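Local coordinates for protein membrane-bound lytic murein transglycosylase (Agrobacterium tumefaciens, PDB 2PNW) that probably cleaves the glycan strands of peptidoglycan, releasing 1,6-anhydromuramoyl products, at residues 18-32 against 313-325. Sequence-based numbering, arbitrary orientation.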
ATOM      1  N   PRO A  18     -23.407  -8.286  -0.428  1.00 33.31           N
ATOM      2  CA  PRO A  18     -24.310  -7.152  -0.240  1.00 32.55           C
ATOM      3  C   PRO A  18     -23.896  -5.959  -1.092  1.00 32.01           C
ATOM      4  O   PRO A  18     -22.731  -5.533  -1.053  1.00 32.05           O
ATOM      5  CB  PRO A  18     -24.177  -6.837   1.251  1.00 33.05           C
ATOM      6  CG  PRO A  18     -23.666  -8.111   1.866  1.00 33.62           C
ATOM      7  CD  PRO A  18     -22.724  -8.648   0.828  1.00 33.15           C
ATOM      8  N   GLY A  19     -24.840  -5.466  -1.886  1.00 31.02           N
ATOM      9  CA  GLY A  19     -24.610  -4.337  -2.762  1.00 30.61           C
ATOM     10  C   GLY A  19     -23.930  -4.671  -4.083  1.00 30.11           C
ATOM     11  O   GLY A  19     -23.679  -3.774  -4.865  1.00 30.11           O
ATOM     12  N   TRP A  20     -23.639  -5.949  -4.326  1.00 29.78           N
ATOM     13  CA  TRP A  20     -23.034  -6.389  -5.600  1.00 29.70           C
ATOM     14  C   TRP A  20     -23.798  -5.814  -6.786  1.00 29.83           C
ATOM     15  O   TRP A  20     -23.218  -5.183  -7.678  1.00 29.24           O
ATOM     16  CB  TRP A  20     -22.982  -7.929  -5.694  1.00 29.00           C
ATOM     17  CG  TRP A  20     -22.576  -8.423  -7.060  1.00 28.61           C
ATOM     18  CD1 TRP A  20     -23.390  -8.943  -8.030  1.00 27.80           C
ATOM     19  CD2 TRP A  20     -21.260  -8.403  -7.612  1.00 28.23           C
ATOM     20  NE1 TRP A  20     -22.651  -9.268  -9.148  1.00 26.21           N
ATOM     21  CE2 TRP A  20     -21.341  -8.938  -8.917  1.00 26.20           C
ATOM     22  CE3 TRP A  20     -20.010  -8.000  -7.118  1.00 29.30           C
ATOM     23  CZ2 TRP A  20     -20.219  -9.070  -9.746  1.00 27.60           C
ATOM     24  CZ3 TRP A  20     -18.887  -8.141  -7.944  1.00 28.43           C
ATOM     25  CH2 TRP A  20     -19.005  -8.669  -9.242  1.00 28.90           C
ATOM     26  N   GLY A  21     -25.113  -6.010  -6.779  1.00 30.14           N
ATOM     27  CA  GLY A  21     -25.974  -5.526  -7.848  1.00 30.22           C
ATOM     28  C   GLY A  21     -25.926  -4.037  -8.129  1.00 30.74           C
ATOM     29  O   GLY A  21     -26.333  -3.588  -9.215  1.00 31.54           O
ATOM     30  N   GLN A  22     -25.449  -3.258  -7.163  1.00 29.75           N
ATOM     31  CA  GLN A  22     -25.398  -1.810  -7.323  1.00 29.85           C
ATOM     32  C   GLN A  22     -23.992  -1.281  -7.663  1.00 29.07           C
ATOM     33  O   GLN A  22     -23.816  -0.081  -7.893  1.00 28.62           O
ATOM     34  CB  GLN A  22     -25.947  -1.117  -6.066  1.00 30.22           C
ATOM     35  CG  GLN A  22     -27.483  -1.275  -5.884  1.00 32.89           C
ATOM     36  CD  GLN A  22     -27.913  -2.722  -5.734  1.00 35.13           C
ATOM     37  OE1 GLN A  22     -27.502  -3.407  -4.794  1.00 37.59           O
ATOM     38  NE2 GLN A  22     -28.742  -3.202  -6.667  1.00 36.42           N
ATOM     39  N   ASP A  23     -22.999  -2.171  -7.688  1.00 28.23           N
ATOM     40  CA  ASP A  23     -21.611  -1.756  -7.949  1.00 27.55           C
ATOM     41  C   ASP A  23     -21.335  -1.643  -9.446  1.00 27.13           C
ATOM     42  O   ASP A  23     -21.862  -2.420 -10.246  1.00 26.12           O
ATOM     43  CB  ASP A  23     -20.625  -2.736  -7.292  1.00 27.36           C
ATOM     44  CG  ASP A  23     -19.183  -2.203  -7.270  1.00 29.28           C
ATOM     45  OD1 ASP A  23     -18.980  -0.978  -7.068  1.00 27.44           O
ATOM     46  OD2 ASP A  23     -18.258  -3.020  -7.449  1.00 28.48           O
ATOM     47  N   ASP A  24     -20.521  -0.655  -9.823  1.00 26.77           N
ATOM     48  CA  ASP A  24     -20.081  -0.481 -11.200  1.00 26.47           C
ATOM     49  C   ASP A  24     -18.565  -0.723 -11.263  1.00 25.52           C
ATOM     50  O   ASP A  24     -17.795   0.216 -11.038  1.00 25.97           O
ATOM     51  CB  ASP A  24     -20.395   0.945 -11.706  1.00 26.91           C
ATOM     52  CG  ASP A  24     -19.823   1.215 -13.103  1.00 28.78           C
ATOM     53  OD1 ASP A  24     -19.259   0.288 -13.735  1.00 26.57           O
ATOM     54  OD2 ASP A  24     -19.924   2.371 -13.582  1.00 28.17           O
ATOM     55  N   PRO A  25     -18.135  -1.969 -11.550  1.00 24.34           N
ATOM     56  CA  PRO A  25     -16.683  -2.271 -11.579  1.00 22.73           C
ATOM     57  C   PRO A  25     -15.961  -2.014 -12.922  1.00 22.52           C
ATOM     58  O   PRO A  25     -14.899  -2.636 -13.202  1.00 21.60           O
ATOM     59  CB  PRO A  25     -16.648  -3.762 -11.201  1.00 23.03           C
ATOM     60  CG  PRO A  25     -17.897  -4.322 -11.884  1.00 22.72           C
ATOM     61  CD  PRO A  25     -18.946  -3.190 -11.757  1.00 24.28           C
ATOM     62  N   ARG A  26     -16.489  -1.109 -13.745  1.00 20.43           N
ATOM     63  CA  ARG A  26     -15.878  -0.861 -15.064  1.00 20.76           C
ATOM     64  C   ARG A  26     -14.424  -0.400 -15.024  1.00 20.22           C
ATOM     65  O   ARG A  26     -13.672  -0.735 -15.931  1.00 20.26           O
ATOM     66  CB  ARG A  26     -16.725   0.105 -15.925  1.00 20.58           C
ATOM     67  CG  ARG A  26     -17.852  -0.626 -16.638  1.00 19.24           C
ATOM     68  CD  ARG A  26     -18.717   0.343 -17.473  1.00 22.50           C
ATOM     69  NE  ARG A  26     -19.386   1.312 -16.609  1.00 23.90           N
ATOM     70  CZ  ARG A  26     -20.144   2.315 -17.047  1.00 28.37           C
ATOM     71  NH1 ARG A  26     -20.374   2.463 -18.348  1.00 27.49           N
ATOM     72  NH2 ARG A  26     -20.679   3.154 -16.177  1.00 27.18           N
ATOM     73  N   LYS A  27     -14.028   0.341 -13.987  1.00 19.22           N
ATOM     74  CA  LYS A  27     -12.622   0.800 -13.892  1.00 20.58           C
ATOM     75  C   LYS A  27     -11.621  -0.341 -13.662  1.00 19.91           C
ATOM     76  O   LYS A  27     -10.409  -0.152 -13.812  1.00 20.73           O
ATOM     77  CB  LYS A  27     -12.449   1.818 -12.779  1.00 20.83           C
ATOM     78  CG  LYS A  27     -13.086   3.167 -13.070  1.00 22.95           C
ATOM     79  CD  LYS A  27     -12.779   4.156 -11.950  1.00 28.12           C
ATOM     80  CE  LYS A  27     -13.510   5.476 -12.225  1.00 31.84           C
ATOM     81  NZ  LYS A  27     -13.098   6.523 -11.258  1.00 33.90           N
ATOM     82  N   LEU A  28     -12.126  -1.517 -13.307  1.00 18.72           N
ATOM     83  CA  LEU A  28     -11.242  -2.670 -13.086  1.00 18.73           C
ATOM     84  C   LEU A  28     -10.734  -3.254 -14.375  1.00 18.77           C
ATOM     85  O   LEU A  28      -9.763  -3.982 -14.358  1.00 18.77           O
ATOM     86  CB  LEU A  28     -11.947  -3.771 -12.298  1.00 18.29           C
ATOM     87  CG  LEU A  28     -12.495  -3.399 -10.917  1.00 18.91           C
ATOM     88  CD1 LEU A  28     -12.771  -4.686 -10.169  1.00 20.59           C
ATOM     89  CD2 LEU A  28     -11.549  -2.500 -10.106  1.00 20.06           C
ATOM     90  N   PHE A  29     -11.392  -2.953 -15.503  1.00 18.21           N
ATOM     91  CA  PHE A  29     -10.990  -3.560 -16.764  1.00 17.91           C
ATOM     92  C   PHE A  29      -9.681  -2.987 -17.324  1.00 17.89           C
ATOM     93  O   PHE A  29      -8.755  -3.772 -17.646  1.00 17.11           O
ATOM     94  CB  PHE A  29     -12.176  -3.568 -17.741  1.00 19.04           C
ATOM     95  CG  PHE A  29     -13.211  -4.582 -17.355  1.00 20.30           C
ATOM     96  CD1 PHE A  29     -14.124  -4.310 -16.336  1.00 20.15           C
ATOM     97  CD2 PHE A  29     -13.225  -5.834 -17.953  1.00 21.54           C
ATOM     98  CE1 PHE A  29     -15.060  -5.255 -15.945  1.00 20.70           C
ATOM     99  CE2 PHE A  29     -14.158  -6.803 -17.559  1.00 23.01           C
ATOM    100  CZ  PHE A  29     -15.081  -6.502 -16.551  1.00 23.19           C
ATOM    101  N   PRO A  30      -9.548  -1.640 -17.371  1.00 17.44           N
ATOM    102  CA  PRO A  30      -8.210  -1.144 -17.677  1.00 17.58           C
ATOM    103  C   PRO A  30      -7.137  -1.583 -16.670  1.00 17.15           C
ATOM    104  O   PRO A  30      -6.002  -1.781 -17.057  1.00 16.99           O
ATOM    105  CB  PRO A  30      -8.360   0.382 -17.621  1.00 18.17           C
ATOM    106  CG  PRO A  30      -9.803   0.640 -17.859  1.00 18.47           C
ATOM    107  CD  PRO A  30     -10.518  -0.532 -17.211  1.00 18.16           C
ATOM    108  N   ALA A  31      -7.482  -1.669 -15.390  1.00 16.63           N
ATOM    109  CA  ALA A  31      -6.498  -2.089 -14.385  1.00 16.63           C
ATOM    110  C   ALA A  31      -6.076  -3.538 -14.654  1.00 15.85           C
ATOM    111  O   ALA A  31      -4.887  -3.856 -14.581  1.00 16.53           O
ATOM    112  CB  ALA A  31      -7.068  -1.942 -12.969  1.00 16.14           C
ATOM    113  N   MET A  32      -7.042  -4.406 -14.954  1.00 14.80           N
ATOM    114  CA  MET A  32      -6.724  -5.814 -15.299  1.00 15.47           C
ATOM    115  C   MET A  32      -5.834  -5.878 -16.559  1.00 16.46           C
ATOM    116  O   MET A  32      -4.907  -6.700 -16.646  1.00 16.61           O
ATOM    117  CB  MET A  32      -8.016  -6.633 -15.508  1.00 16.04           C
ATOM    118  CG  MET A  32      -8.745  -7.066 -14.186  1.00 16.40           C
ATOM    119  SD  MET A  32     -10.073  -8.345 -14.428  1.00 12.05           S
ATOM    120  CE  MET A  32     -11.220  -7.274 -15.325  1.00 20.72           C
ATOM    121  N   GLY A 313     -22.425   9.021   2.176  1.00 40.15           N
ATOM    122  CA  GLY A 313     -23.399   8.582   3.177  1.00 39.71           C
ATOM    123  C   GLY A 313     -23.918   7.167   3.028  1.00 39.10           C
ATOM    124  O   GLY A 313     -24.539   6.639   3.944  1.00 39.28           O
ATOM    125  N   LYS A 314     -23.671   6.551   1.872  1.00 38.68           N
ATOM    126  CA  LYS A 314     -24.076   5.159   1.617  1.00 37.98           C
ATOM    127  C   LYS A 314     -22.991   4.169   2.082  1.00 36.65           C
ATOM    128  O   LYS A 314     -21.824   4.541   2.157  1.00 36.57           O
ATOM    129  CB  LYS A 314     -24.360   4.957   0.129  1.00 38.38           C
ATOM    130  CG  LYS A 314     -25.604   5.663  -0.406  1.00 41.06           C
ATOM    131  CD  LYS A 314     -25.798   5.278  -1.865  1.00 45.50           C
ATOM    132  CE  LYS A 314     -26.982   5.967  -2.511  1.00 48.56           C
ATOM    133  NZ  LYS A 314     -27.113   5.531  -3.944  1.00 49.89           N
ATOM    134  N   PRO A 315     -23.377   2.914   2.416  1.00 35.34           N
ATOM    135  CA  PRO A 315     -22.385   1.927   2.824  1.00 33.69           C
ATOM    136  C   PRO A 315     -21.377   1.571   1.722  1.00 32.21           C
ATOM    137  O   PRO A 315     -21.728   1.504   0.544  1.00 31.56           O
ATOM    138  CB  PRO A 315     -23.229   0.703   3.194  1.00 34.29           C
ATOM    139  CG  PRO A 315     -24.534   0.901   2.506  1.00 35.10           C
ATOM    140  CD  PRO A 315     -24.747   2.370   2.481  1.00 35.33           C
ATOM    141  N   PHE A 316     -20.130   1.364   2.131  1.00 30.20           N
ATOM    142  CA  PHE A 316     -19.061   0.927   1.237  1.00 28.27           C
ATOM    143  C   PHE A 316     -19.304  -0.531   0.847  1.00 27.42           C
ATOM    144  O   PHE A 316     -19.360  -1.409   1.707  1.00 26.99           O
ATOM    145  CB  PHE A 316     -17.720   1.065   1.988  1.00 28.08           C
ATOM    146  CG  PHE A 316     -16.499   0.830   1.126  1.00 27.32           C
ATOM    147  CD1 PHE A 316     -15.830   1.906   0.559  1.00 26.14           C
ATOM    148  CD2 PHE A 316     -16.008  -0.459   0.908  1.00 27.76           C
ATOM    149  CE1 PHE A 316     -14.686   1.718  -0.231  1.00 26.11           C
ATOM    150  CE2 PHE A 316     -14.856  -0.657   0.113  1.00 26.28           C
ATOM    151  CZ  PHE A 316     -14.204   0.445  -0.453  1.00 26.39           C
ATOM    152  N   ALA A 317     -19.465  -0.786  -0.444  1.00 27.04           N
ATOM    153  CA  ALA A 317     -19.647  -2.146  -0.950  1.00 26.13           C
ATOM    154  C   ALA A 317     -19.222  -2.171  -2.404  1.00 24.94           C
ATOM    155  O   ALA A 317     -20.010  -1.837  -3.287  1.00 25.01           O
ATOM    156  CB  ALA A 317     -21.123  -2.601  -0.811  1.00 26.70           C
ATOM    157  N   ARG A 318     -17.976  -2.573  -2.660  1.00 23.34           N
ATOM    158  CA  ARG A 318     -17.457  -2.499  -4.022  1.00 22.60           C
ATOM    159  C   ARG A 318     -16.412  -3.555  -4.295  1.00 20.89           C
ATOM    160  O   ARG A 318     -15.772  -4.064  -3.376  1.00 20.79           O
ATOM    161  CB  ARG A 318     -16.895  -1.100  -4.331  1.00 22.26           C
ATOM    162  CG  ARG A 318     -15.695  -0.691  -3.532  1.00 23.32           C
ATOM    163  CD  ARG A 318     -15.239   0.726  -3.896  1.00 24.52           C
ATOM    164  NE  ARG A 318     -16.084   1.772  -3.301  1.00 26.15           N
ATOM    165  CZ  ARG A 318     -15.711   3.049  -3.157  1.00 29.64           C
ATOM    166  NH1 ARG A 318     -14.506   3.453  -3.559  1.00 24.92           N
ATOM    167  NH2 ARG A 318     -16.540   3.934  -2.609  1.00 29.53           N
ATOM    168  N   LEU A 319     -16.286  -3.895  -5.570  1.00 20.42           N
ATOM    169  CA  LEU A 319     -15.242  -4.793  -6.051  1.00 19.49           C
ATOM    170  C   LEU A 319     -13.953  -4.027  -6.284  1.00 19.30           C
ATOM    171  O   LEU A 319     -13.954  -2.956  -6.911  1.00 19.38           O
ATOM    172  CB  LEU A 319     -15.677  -5.461  -7.347  1.00 19.56           C
ATOM    173  CG  LEU A 319     -14.798  -6.631  -7.835  1.00 20.09           C
ATOM    174  CD1 LEU A 319     -14.778  -7.791  -6.805  1.00 19.80           C
ATOM    175  CD2 LEU A 319     -15.302  -7.117  -9.163  1.00 21.05           C
ATOM    176  N   MET A 320     -12.855  -4.599  -5.800  1.00 18.38           N
ATOM    177  CA  MET A 320     -11.559  -3.921  -5.843  1.00 18.23           C
ATOM    178  C   MET A 320     -10.523  -4.912  -6.346  1.00 18.83           C
ATOM    179  O   MET A 320     -10.803  -6.103  -6.455  1.00 18.61           O
ATOM    180  CB  MET A 320     -11.186  -3.423  -4.431  1.00 18.23           C
ATOM    181  CG  MET A 320     -12.250  -2.485  -3.733  1.00 18.59           C
ATOM    182  SD  MET A 320     -11.699  -1.941  -2.088  1.00 15.21           S
ATOM    183  CE  MET A 320     -10.667  -0.590  -2.663  1.00 18.71           C
ATOM    184  N   LEU A 321      -9.328  -4.429  -6.691  1.00 18.69           N
ATOM    185  CA  LEU A 321      -8.246  -5.344  -7.013  1.00 17.78           C
ATOM    186  C   LEU A 321      -7.136  -5.187  -5.998  1.00 17.71           C
ATOM    187  O   LEU A 321      -6.862  -4.076  -5.537  1.00 16.96           O
ATOM    188  CB  LEU A 321      -7.698  -5.107  -8.419  1.00 18.30           C
ATOM    189  CG  LEU A 321      -8.683  -5.373  -9.572  1.00 17.96           C
ATOM    190  CD1 LEU A 321      -8.126  -4.748 -10.835  1.00 17.62           C
ATOM    191  CD2 LEU A 321      -8.896  -6.869  -9.755  1.00 20.48           C
ATOM    192  N   ALA A 322      -6.499  -6.309  -5.658  1.00 17.32           N
ATOM    193  CA  ALA A 322      -5.352  -6.293  -4.731  1.00 17.06           C
ATOM    194  C   ALA A 322      -4.119  -5.817  -5.479  1.00 16.94           C
ATOM    195  O   ALA A 322      -3.529  -6.579  -6.238  1.00 17.45           O
ATOM    196  CB  ALA A 322      -5.116  -7.699  -4.166  1.00 16.92           C
ATOM    197  N   LEU A 323      -3.742  -4.552  -5.296  1.00 16.26           N
ATOM    198  CA  LEU A 323      -2.684  -3.972  -6.123  1.00 16.64           C
ATOM    199  C   LEU A 323      -1.514  -3.428  -5.289  1.00 16.56           C
ATOM    200  O   LEU A 323      -0.596  -2.815  -5.828  1.00 16.79           O
ATOM    201  CB  LEU A 323      -3.265  -2.860  -7.016  1.00 16.53           C
ATOM    202  CG  LEU A 323      -4.216  -3.379  -8.121  1.00 18.48           C
ATOM    203  CD1 LEU A 323      -4.808  -2.175  -8.805  1.00 20.57           C
ATOM    204  CD2 LEU A 323      -3.469  -4.264  -9.112  1.00 19.04           C
ATOM    205  N   ASP A 324      -1.535  -3.660  -3.973  1.00 17.18           N
ATOM    206  CA  ASP A 324      -0.442  -3.148  -3.140  1.00 18.32           C
ATOM    207  C   ASP A 324      -0.340  -3.957  -1.852  1.00 18.74           C
ATOM    208  O   ASP A 324      -1.152  -4.829  -1.599  1.00 18.21           O
ATOM    209  CB  ASP A 324      -0.669  -1.652  -2.813  1.00 18.02           C
ATOM    210  CG  ASP A 324       0.625  -0.923  -2.383  1.00 21.74           C
ATOM    211  OD1 ASP A 324       1.767  -1.481  -2.501  1.00 21.04           O
ATOM    212  OD2 ASP A 324       0.490   0.236  -1.931  1.00 23.99           O
ATOM    213  N   THR A 325       0.684  -3.676  -1.056  1.00 19.99           N
ATOM    214  CA  THR A 325       0.805  -4.296   0.262  1.00 22.69           C
ATOM    215  C   THR A 325       1.399  -3.236   1.192  1.00 24.50           C
ATOM    216  O   THR A 325       1.760  -2.142   0.745  1.00 24.00           O
ATOM    217  CB  THR A 325       1.654  -5.615   0.218  1.00 23.00           C
ATOM    218  OG1 THR A 325       1.596  -6.290   1.488  1.00 24.67           O
ATOM    219  CG2 THR A 325       3.125  -5.334  -0.168  1.00 24.12           C
TER
HETATM  220  O   HOH W   1     -22.612  -1.370  -4.189  1.00 27.73           O
HETATM  221  O   HOH W   2     -20.047   0.817  -5.257  1.00 29.53           O
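Leu319 and Leu321 of strand 316-324, part of the 3D domain (a family related to the double-psi beta-barrel), pack against Trp20, Leu28 and Ala31 of 18-32. Branched aliphatic chains suit this buried end. Leu319 turns its CG anti to the backbone N (chi1 -169°), which brings CD2 3.7 Å from Leu28 CD1 and to the rim of the indole, 3.9 Å from Trp20 CZ3; Phe79 of helix 72-82 also touches this leucine. Leu28 and Leu321 run antiparallel alongside each other, CD2 of Leu28 4.1 Å from Leu321 CG, and the small Ala31 lets the strand side chain come close, Ala31 CB lying 3.7 Å from Leu321 CD1.

Toward Gly19 the packing gives way to water. Ala317 offers only a methyl, its CB 3.4 Å from Pro18 O, and one water donates to both Gly19 O and Ala317 O, joining backbones that do not bond directly. Gly19 suits this loop, having positive phi and no CB to crowd Ala317.

Between these regions stands buried Asp23, whose OD1 forms a salt bridge with Arg285 and accepts a hydrogen bond from a second water. Asp23 OD2 accepts from Leu319 N at 2.9 Å, nearly straight at 173°, the donor lying above the carboxylate plane.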